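Local coordinates for BH2621 protein (Bacillus halodurans, PDB 2QML), which is of unknown function but carries a GNAT acetyltransferase fold and probably transfers acyl groups to an amine, as in siderophore biosynthesis, at residues 27-32 with 60-65; 68-73 with 84-89; 146-151 with 172-177. All coordinates share one frame; numbering follows the deposited sequence. Where two conformers were deposited one is given.

Contact 1: 27-32 with 60-65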
# COMPACT_ATOMS: atom_id res chain seq x y z
N VAL A 27 -9.39 -7.49 -4.80
CA VAL A 27 -9.30 -7.52 -6.23
C VAL A 27 -9.84 -8.89 -6.77
O VAL A 27 -9.72 -9.95 -6.12
CB VAL A 27 -7.85 -7.28 -6.67
CG1 VAL A 27 -7.63 -7.66 -8.15
CG2 VAL A 27 -7.37 -5.84 -6.35
N THR A 28 -10.42 -8.86 -7.96
CA THR A 28 -10.85 -10.03 -8.69
C THR A 28 -10.37 -9.92 -10.13
O THR A 28 -9.93 -8.88 -10.56
CB THR A 28 -12.40 -10.25 -8.70
OG1 THR A 28 -13.02 -9.34 -9.61
CG2 THR A 28 -12.96 -10.06 -7.31
N MSE A 29 -10.52 -11.00 -10.89
CA MSE A 29 -10.13 -10.99 -12.31
C MSE A 29 -10.97 -10.05 -13.15
O MSE A 29 -10.52 -9.65 -14.24
CB MSE A 29 -10.14 -12.41 -12.91
CG MSE A 29 -9.02 -13.31 -12.38
SE MSE A 29 -7.25 -12.64 -12.77
CE MSE A 29 -7.27 -12.79 -14.73
N ASP A 30 -12.14 -9.63 -12.65
CA ASP A 30 -12.94 -8.63 -13.34
C ASP A 30 -12.28 -7.26 -13.33
O ASP A 30 -12.71 -6.38 -14.06
CB ASP A 30 -14.33 -8.47 -12.71
CG ASP A 30 -15.22 -9.70 -12.89
OD1 ASP A 30 -15.01 -10.50 -13.85
OD2 ASP A 30 -16.14 -9.82 -12.03
N ASP A 31 -11.27 -7.07 -12.50
CA ASP A 31 -10.58 -5.81 -12.40
C ASP A 31 -9.40 -5.69 -13.33
O ASP A 31 -8.78 -4.64 -13.35
CB ASP A 31 -10.05 -5.63 -10.99
CG ASP A 31 -11.14 -5.63 -9.96
OD1 ASP A 31 -12.25 -5.15 -10.26
OD2 ASP A 31 -10.84 -6.10 -8.84
N VAL A 32 -9.16 -6.70 -14.15
CA VAL A 32 -7.92 -6.74 -14.93
C VAL A 32 -7.79 -5.59 -15.90
O VAL A 32 -6.68 -5.06 -16.03
CB VAL A 32 -7.70 -8.13 -15.62
CG1 VAL A 32 -8.68 -8.38 -16.73
CG2 VAL A 32 -6.22 -8.20 -16.14
N HIS A 60 -0.20 -12.40 -14.82
CA HIS A 60 0.40 -11.92 -13.60
C HIS A 60 -0.63 -11.72 -12.48
O HIS A 60 -0.41 -12.14 -11.34
CB HIS A 60 1.17 -10.62 -13.86
CG HIS A 60 1.47 -9.86 -12.61
ND1 HIS A 60 2.43 -10.27 -11.72
CD2 HIS A 60 0.93 -8.72 -12.10
CE1 HIS A 60 2.43 -9.43 -10.69
NE2 HIS A 60 1.57 -8.47 -10.92
N LEU A 61 -1.71 -11.04 -12.79
CA LEU A 61 -2.73 -10.79 -11.79
C LEU A 61 -3.28 -12.10 -11.23
O LEU A 61 -3.44 -12.25 -10.01
CB LEU A 61 -3.84 -9.91 -12.38
CG LEU A 61 -4.89 -9.44 -11.36
CD1 LEU A 61 -4.23 -8.63 -10.26
CD2 LEU A 61 -6.07 -8.65 -12.03
N GLN A 62 -3.55 -13.06 -12.10
CA GLN A 62 -4.01 -14.39 -11.66
C GLN A 62 -3.04 -15.06 -10.70
O GLN A 62 -3.45 -15.58 -9.67
CB GLN A 62 -4.22 -15.22 -12.92
CG GLN A 62 -4.89 -16.49 -12.77
CD GLN A 62 -5.21 -17.02 -14.14
OE1 GLN A 62 -4.31 -17.24 -14.96
NE2 GLN A 62 -6.49 -17.20 -14.41
N THR A 63 -1.75 -14.98 -10.99
CA THR A 63 -0.75 -15.59 -10.15
C THR A 63 -0.76 -14.91 -8.76
O THR A 63 -0.74 -15.59 -7.74
CB THR A 63 0.60 -15.48 -10.80
OG1 THR A 63 0.56 -16.14 -12.09
CG2 THR A 63 1.68 -16.16 -9.96
N PHE A 64 -0.81 -13.59 -8.73
CA PHE A 64 -0.82 -12.83 -7.47
C PHE A 64 -2.08 -13.08 -6.68
O PHE A 64 -2.00 -13.18 -5.48
CB PHE A 64 -0.62 -11.33 -7.72
CG PHE A 64 0.82 -10.89 -7.60
CD1 PHE A 64 1.84 -11.75 -7.94
CD2 PHE A 64 1.17 -9.62 -7.15
CE1 PHE A 64 3.17 -11.37 -7.79
CE2 PHE A 64 2.49 -9.26 -7.01
CZ PHE A 64 3.50 -10.14 -7.34
N LEU A 65 -3.20 -13.25 -7.34
CA LEU A 65 -4.48 -13.56 -6.65
C LEU A 65 -4.46 -14.95 -6.01
O LEU A 65 -5.14 -15.17 -5.01
CB LEU A 65 -5.66 -13.41 -7.58
CG LEU A 65 -6.07 -11.98 -7.97
CD1 LEU A 65 -7.11 -11.97 -9.07
CD2 LEU A 65 -6.54 -11.11 -6.76

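Contact 2: 68-73 with 84-89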
# COMPACT_ATOMS: atom_id res chain seq x y z
N ASP A 68 -0.56 -16.87 -1.48
CA ASP A 68 -1.10 -16.90 -0.13
C ASP A 68 -0.45 -15.96 0.89
O ASP A 68 -1.00 -15.79 1.95
CB ASP A 68 -1.05 -18.37 0.38
CG ASP A 68 -2.17 -19.24 -0.23
OD1 ASP A 68 -3.28 -18.71 -0.52
OD2 ASP A 68 -1.95 -20.47 -0.39
N HIS A 69 0.69 -15.38 0.57
CA HIS A 69 1.32 -14.45 1.51
C HIS A 69 0.83 -13.02 1.34
O HIS A 69 1.29 -12.16 2.08
CB HIS A 69 2.89 -14.52 1.41
CG HIS A 69 3.57 -13.46 0.56
ND1 HIS A 69 3.54 -13.46 -0.82
CD2 HIS A 69 4.41 -12.45 0.92
CE1 HIS A 69 4.28 -12.45 -1.27
NE2 HIS A 69 4.82 -11.82 -0.24
N GLN A 70 -0.07 -12.76 0.38
CA GLN A 70 -0.54 -11.41 0.15
C GLN A 70 -2.04 -11.30 -0.20
O GLN A 70 -2.67 -12.26 -0.60
CB GLN A 70 0.30 -10.73 -0.94
CG GLN A 70 0.18 -11.33 -2.36
CD GLN A 70 1.02 -10.58 -3.34
OE1 GLN A 70 1.16 -9.36 -3.26
NE2 GLN A 70 1.63 -11.30 -4.28
N THR A 71 -2.55 -10.08 0.00
CA THR A 71 -3.92 -9.69 -0.31
C THR A 71 -3.84 -8.49 -1.24
O THR A 71 -3.11 -7.54 -0.95
CB THR A 71 -4.71 -9.26 0.96
OG1 THR A 71 -4.64 -10.33 1.88
CG2 THR A 71 -6.17 -8.94 0.64
N LEU A 72 -4.52 -8.58 -2.38
CA LEU A 72 -4.63 -7.47 -3.34
C LEU A 72 -5.94 -6.78 -3.13
O LEU A 72 -7.01 -7.45 -3.13
CB LEU A 72 -4.58 -7.97 -4.78
CG LEU A 72 -3.17 -8.24 -5.34
CD1 LEU A 72 -2.32 -9.17 -4.46
CD2 LEU A 72 -3.31 -8.81 -6.76
N MSE A 73 -5.91 -5.45 -3.03
CA MSE A 73 -7.14 -4.69 -2.86
C MSE A 73 -7.23 -3.46 -3.72
O MSE A 73 -6.21 -2.85 -4.12
CB MSE A 73 -7.30 -4.25 -1.40
CG MSE A 73 -7.06 -5.34 -0.39
SE MSE A 73 -7.39 -4.69 1.39
CE MSE A 73 -9.21 -5.25 1.67
N TYR A 84 -4.65 0.86 -5.79
CA TYR A 84 -4.34 -0.56 -5.77
C TYR A 84 -3.33 -0.77 -4.63
O TYR A 84 -2.40 0.03 -4.47
CB TYR A 84 -3.85 -1.04 -7.15
CG TYR A 84 -3.22 -2.42 -7.20
CD1 TYR A 84 -4.00 -3.59 -7.30
CD2 TYR A 84 -1.85 -2.57 -7.16
CE1 TYR A 84 -3.42 -4.85 -7.36
CE2 TYR A 84 -1.28 -3.81 -7.24
CZ TYR A 84 -2.08 -4.95 -7.31
OH TYR A 84 -1.50 -6.18 -7.38
N TRP A 85 -3.51 -1.88 -3.94
CA TRP A 85 -2.78 -2.19 -2.74
C TRP A 85 -2.40 -3.66 -2.69
O TRP A 85 -3.19 -4.55 -3.04
CB TRP A 85 -3.64 -1.85 -1.48
CG TRP A 85 -4.23 -0.49 -1.52
CD1 TRP A 85 -5.29 -0.06 -2.29
CD2 TRP A 85 -3.74 0.66 -0.84
NE1 TRP A 85 -5.49 1.22 -2.10
CE2 TRP A 85 -4.57 1.74 -1.24
CE3 TRP A 85 -2.70 0.90 0.07
CZ2 TRP A 85 -4.40 3.04 -0.76
CZ3 TRP A 85 -2.56 2.18 0.57
CH2 TRP A 85 -3.39 3.23 0.15
N GLU A 86 -1.16 -3.93 -2.30
CA GLU A 86 -0.72 -5.28 -2.00
C GLU A 86 -0.29 -5.24 -0.52
O GLU A 86 0.66 -4.61 -0.14
CB GLU A 86 0.40 -5.73 -2.92
CG GLU A 86 -0.01 -5.82 -4.36
CD GLU A 86 1.14 -6.12 -5.31
OE1 GLU A 86 2.32 -6.19 -4.87
OE2 GLU A 86 0.85 -6.30 -6.53
N SER A 87 -1.02 -5.96 0.29
CA SER A 87 -0.75 -6.18 1.72
C SER A 87 -0.10 -7.57 1.89
O SER A 87 -0.64 -8.59 1.45
CB SER A 87 -2.05 -6.06 2.49
OG SER A 87 -1.87 -6.41 3.82
N TYR A 88 1.07 -7.66 2.55
CA TYR A 88 1.77 -8.93 2.63
C TYR A 88 2.47 -9.17 3.96
O TYR A 88 2.64 -8.25 4.75
CB TYR A 88 2.78 -9.02 1.46
CG TYR A 88 3.89 -7.97 1.50
CD1 TYR A 88 5.07 -8.23 2.15
CD2 TYR A 88 3.76 -6.73 0.84
CE1 TYR A 88 6.08 -7.27 2.22
CE2 TYR A 88 4.79 -5.77 0.91
CZ TYR A 88 5.93 -6.08 1.57
OH TYR A 88 6.99 -5.17 1.66
N TRP A 89 2.77 -10.46 4.20
CA TRP A 89 3.58 -10.90 5.33
C TRP A 89 5.03 -10.82 4.95
O TRP A 89 5.47 -11.36 3.92
CB TRP A 89 3.26 -12.34 5.73
CG TRP A 89 1.86 -12.53 6.22
CD1 TRP A 89 0.82 -13.15 5.55
CD2 TRP A 89 1.30 -12.10 7.48
NE1 TRP A 89 -0.30 -13.16 6.32
CE2 TRP A 89 -0.04 -12.53 7.51
CE3 TRP A 89 1.82 -11.45 8.60
CZ2 TRP A 89 -0.87 -12.27 8.58
CZ3 TRP A 89 1.00 -11.21 9.67
CH2 TRP A 89 -0.33 -11.64 9.67
O HOH W 1 3.20 -8.17 -2.77

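Contact 3: 146-151 with 172-177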
# COMPACT_ATOMS: atom_id res chain seq x y z
N GLU A 146 9.07 -0.24 1.31
CA GLU A 146 10.35 -0.07 0.60
C GLU A 146 10.14 0.70 -0.71
O GLU A 146 10.47 0.18 -1.77
CB GLU A 146 11.06 -1.44 0.42
CG GLU A 146 10.16 -2.65 0.11
CD GLU A 146 9.24 -2.39 -1.08
OE1 GLU A 146 8.23 -1.68 -0.84
OE2 GLU A 146 9.51 -2.84 -2.24
N PRO A 147 9.67 1.97 -0.60
CA PRO A 147 9.51 2.79 -1.78
C PRO A 147 10.85 2.90 -2.53
O PRO A 147 11.91 2.90 -1.88
CB PRO A 147 9.14 4.16 -1.20
CG PRO A 147 9.65 4.15 0.26
CD PRO A 147 9.40 2.72 0.65
N ASP A 148 10.80 2.99 -3.86
CA ASP A 148 11.96 3.35 -4.63
C ASP A 148 12.62 4.57 -3.98
O ASP A 148 11.92 5.56 -3.63
CB ASP A 148 11.55 3.65 -6.06
CG ASP A 148 12.72 3.83 -6.97
OD1 ASP A 148 13.48 4.82 -6.85
OD2 ASP A 148 12.85 3.01 -7.87
N ARG A 149 13.95 4.57 -3.83
CA ARG A 149 14.61 5.69 -3.14
C ARG A 149 14.42 7.06 -3.81
O ARG A 149 14.61 8.13 -3.18
CB ARG A 149 16.09 5.38 -2.95
CG ARG A 149 16.87 5.32 -4.23
CD ARG A 149 18.35 5.23 -3.92
NE ARG A 149 19.10 5.22 -5.15
CZ ARG A 149 20.41 5.47 -5.21
NH1 ARG A 149 21.09 5.78 -4.13
NH2 ARG A 149 21.02 5.47 -6.37
N ARG A 150 14.03 7.03 -5.08
CA ARG A 150 13.77 8.24 -5.84
C ARG A 150 12.36 8.82 -5.65
O ARG A 150 12.09 9.94 -6.13
CB ARG A 150 13.99 7.96 -7.32
CG ARG A 150 15.39 7.53 -7.66
CD ARG A 150 15.41 7.01 -9.09
NE ARG A 150 14.59 5.81 -9.24
CZ ARG A 150 14.32 5.24 -10.40
NH1 ARG A 150 14.84 5.73 -11.53
NH2 ARG A 150 13.57 4.16 -10.45
N ASN A 151 11.47 8.05 -5.04
CA ASN A 151 10.09 8.48 -4.87
C ASN A 151 10.00 9.35 -3.62
O ASN A 151 9.48 8.93 -2.56
CB ASN A 151 9.16 7.30 -4.81
CG ASN A 151 7.72 7.67 -5.03
OD1 ASN A 151 7.37 8.84 -4.92
ND2 ASN A 151 6.89 6.67 -5.34
N PRO A 172 16.00 -6.61 -6.51
CA PRO A 172 16.19 -6.91 -7.94
C PRO A 172 15.69 -5.80 -8.87
O PRO A 172 16.33 -5.52 -9.86
CB PRO A 172 15.40 -8.22 -8.12
CG PRO A 172 15.30 -8.82 -6.79
CD PRO A 172 15.29 -7.68 -5.80
N ASP A 173 14.62 -5.12 -8.49
CA ASP A 173 13.99 -4.12 -9.33
C ASP A 173 14.25 -2.66 -9.05
O ASP A 173 13.85 -1.79 -9.84
CB ASP A 173 12.46 -4.32 -9.26
CG ASP A 173 11.89 -4.20 -7.84
OD1 ASP A 173 12.48 -4.70 -6.84
OD2 ASP A 173 10.78 -3.64 -7.72
N LYS A 174 14.92 -2.38 -7.95
CA LYS A 174 15.14 -1.00 -7.57
C LYS A 174 16.09 -0.92 -6.40
O LYS A 174 16.36 -1.93 -5.75
CB LYS A 174 13.81 -0.37 -7.10
CG LYS A 174 13.15 -1.07 -5.96
CD LYS A 174 11.80 -0.47 -5.56
CE LYS A 174 11.03 -1.37 -4.65
NZ LYS A 174 9.69 -0.87 -4.24
N ILE A 175 16.53 0.29 -6.11
CA ILE A 175 17.12 0.55 -4.82
C ILE A 175 15.96 1.19 -4.02
O ILE A 175 15.53 2.28 -4.31
CB ILE A 175 18.36 1.44 -4.82
CG1 ILE A 175 19.47 0.83 -5.69
CG2 ILE A 175 18.86 1.64 -3.36
CD1 ILE A 175 20.72 1.68 -5.80
N GLY A 176 15.47 0.47 -3.04
CA GLY A 176 14.41 0.95 -2.19
C GLY A 176 14.97 1.59 -0.94
O GLY A 176 16.16 1.45 -0.66
N LEU A 177 14.11 2.32 -0.23
CA LEU A 177 14.41 2.86 1.08
C LEU A 177 13.55 2.04 2.03
O LEU A 177 12.32 2.17 2.01
CB LEU A 177 14.15 4.36 1.20
CG LEU A 177 14.46 4.97 2.58
CD1 LEU A 177 15.95 4.91 2.94
CD2 LEU A 177 13.90 6.40 2.62
O HOH W 2 15.77 2.48 -7.84

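Contact 1: 27-32 with 60-65
Val27 CG1 is lodged between Leu61 and Leu65, one turn apart on helix 54-65, where that helix presses into the bend of the chain at 27-32; in this GNAT domain the bend leads from strand 20-26 into helix 32-38. No hydrogen bond crosses between the two segments; the fit is one of shape. The two methyls of Leu65 straddle the start of the bend. Leu65 CD2 lies 3.4 Å from Val27 O and also touches Val27 CG1, at 3.9 Å. Leu65 CD1 turns instead to the selenomethionine Met29, 3.8 Å from Met29 SE. Leu61 is divided in the same way: Leu61 CD1 meets Val27 CG1 at 4.1 Å, and Leu61 CD2 settles against the backbone of Val32, 3.9 Å from Val32 CA. Val27 CG1 stands anti to the backbone N (chi1 165°), which aims this branch at the helix, whereas CG2 goes to the strand 70-77 side.

Met29 closes the outer side. The bends at chi2 and chi3 bring SE against the helix flank at Gln62, between Leu61 CG and Leu65 CD1, with Met29 SE 3.8 Å from Gln62 N.

The bend keeps its shape through its own bonds. Thr28 OG1 accepts from Asp30 N in an ST turn, and Asp31, also salt-bridged to Arg25, reaches back with its carboxylate. Leu35 and Leu72 also pack on Val27 and Leu61. Thr28 N gives Asp31 OD2 a nearly straight bond of 2.9 Å, meeting that oxygen from above the carboxylate plane.

Contact 2: 68-73 with 84-89
Thr71 pairs with Ser87 and Met73 with Trp85 as hydrogen-bonded pairs of an antiparallel hairpin, the short strand axes running 166° apart, and a bond from Trp89 N to His69 O (3.1 Å) extends the pairing. On the face bearing Gln70, Leu72, Glu86 and Tyr88, the side chains of Gln70 and Glu86 lie alongside each other. A water lies between Gln70 OE1 and Glu86 OE1, but its link to Gln70, modelled in two conformers, is doubtful. Tyr84 CG stands anti to the backbone N (chi1 168°), which carries the ring past Leu72 to Glu86. There Glu86 OE2 accepts from Tyr84 OH at 2.5 Å through its anti lone pair, a short bond that anchors the far end of the phenol. Leu72 CG and CD2 pack obliquely against the ring, with Leu72 CD2 3.3 Å from Tyr84 OH. At the open end of the hairpin, the His69 ring receives Trp89 O at its edge, His69 CD2 to Trp89 O 3.4 Å, while Asp67 and Asp93 bind its two nitrogens. The indole edge of Trp85 similarly meets Met73 O, 3.5 Å from Trp85 CD1.

Phe64 and Leu61 of helix 54-65 pack on the Leu72 face; Trp85, on the other face, inserts among Ile123, Leu126, Leu127 and Ile130 of helix 123-135. Strand 20-26 flanks the hairpin beside 70-77, and strand 106-112 beside 80-89.

Contact 3: 146-151 with 172-177
Glu146 and Lys174 make the salt bridge of this contact, where the loop leaving strand 142-145 passes the start of strand 175-182. Lys174 NZ sits 2.8 Å from Glu146 OE2, which it meets from above the carboxylate plane, and donates equally closely to Glu146 O. Lys174 CG stands between the backbone N and the carbonyl carbon (chi1 57°), and the chain, extended beyond it, passes Asp148 CA to place NZ at Glu146, which bends at chi2 (52°) to bring its carboxylate round. A second ionic pair lies inside the loop: Arg150 grips Asp148 side-on, NE to OD1 and NH2 to OD2. OD1 also accepts from Arg150 N in an Asx turn, and a type I turn runs from Asp148 to Asn151, the N-cap of helix 152-160.

Backbone bonds tie the loop to the strand. Leu177 N donates to Pro147 O and Arg149 N to Ile175 O, both at 2.8 Å, framing a single bridge in which Asp148 CA and Gly176 CA are 4.2 Å apart. A water donates to Asp148 OD2 and accepts from Ile175 N.

Apolar contact is made by Ile175, lying alongside Arg149. Ile175 CG2 touches Arg149 CD at 3.7 Å, and Ile175 CD1 rests over one face of the guanidinium, offset toward the rim; Glu168 of strand 164-170 takes NH1 of that group.

One ammonium thus satisfies a backbone carbonyl and a carboxylate oxygen of the same buried residue, fixing the loop on the strand, while Glu146 OE1 binds a glycerol, probably from the crystallisation liquor.

The three contacts follow one another along the chain, each closing before the next opens. Contacts 1 and 2 have centres about 12 Å apart and touch directly: Val27 N lies 2.9 Å from Leu72 O, a probable hydrogen bond, and Phe64 CD2 packs 3.4 Å from Glu86 OE2. Helix 54-65 shares contact 1 with the 27-32 loop and lies on the face of the sheet that bears Leu72. Contact 3, where the loop after strand 142-145 meets strand 175-182, is centred about 18 Å from contact 2, nearest atoms about 4 Å apart without touching, and about 24 Å from contact 1. Contacts 1 and 2 lie toward the strand 20-26 side of the sheet, contact 3 toward its 164-170 end.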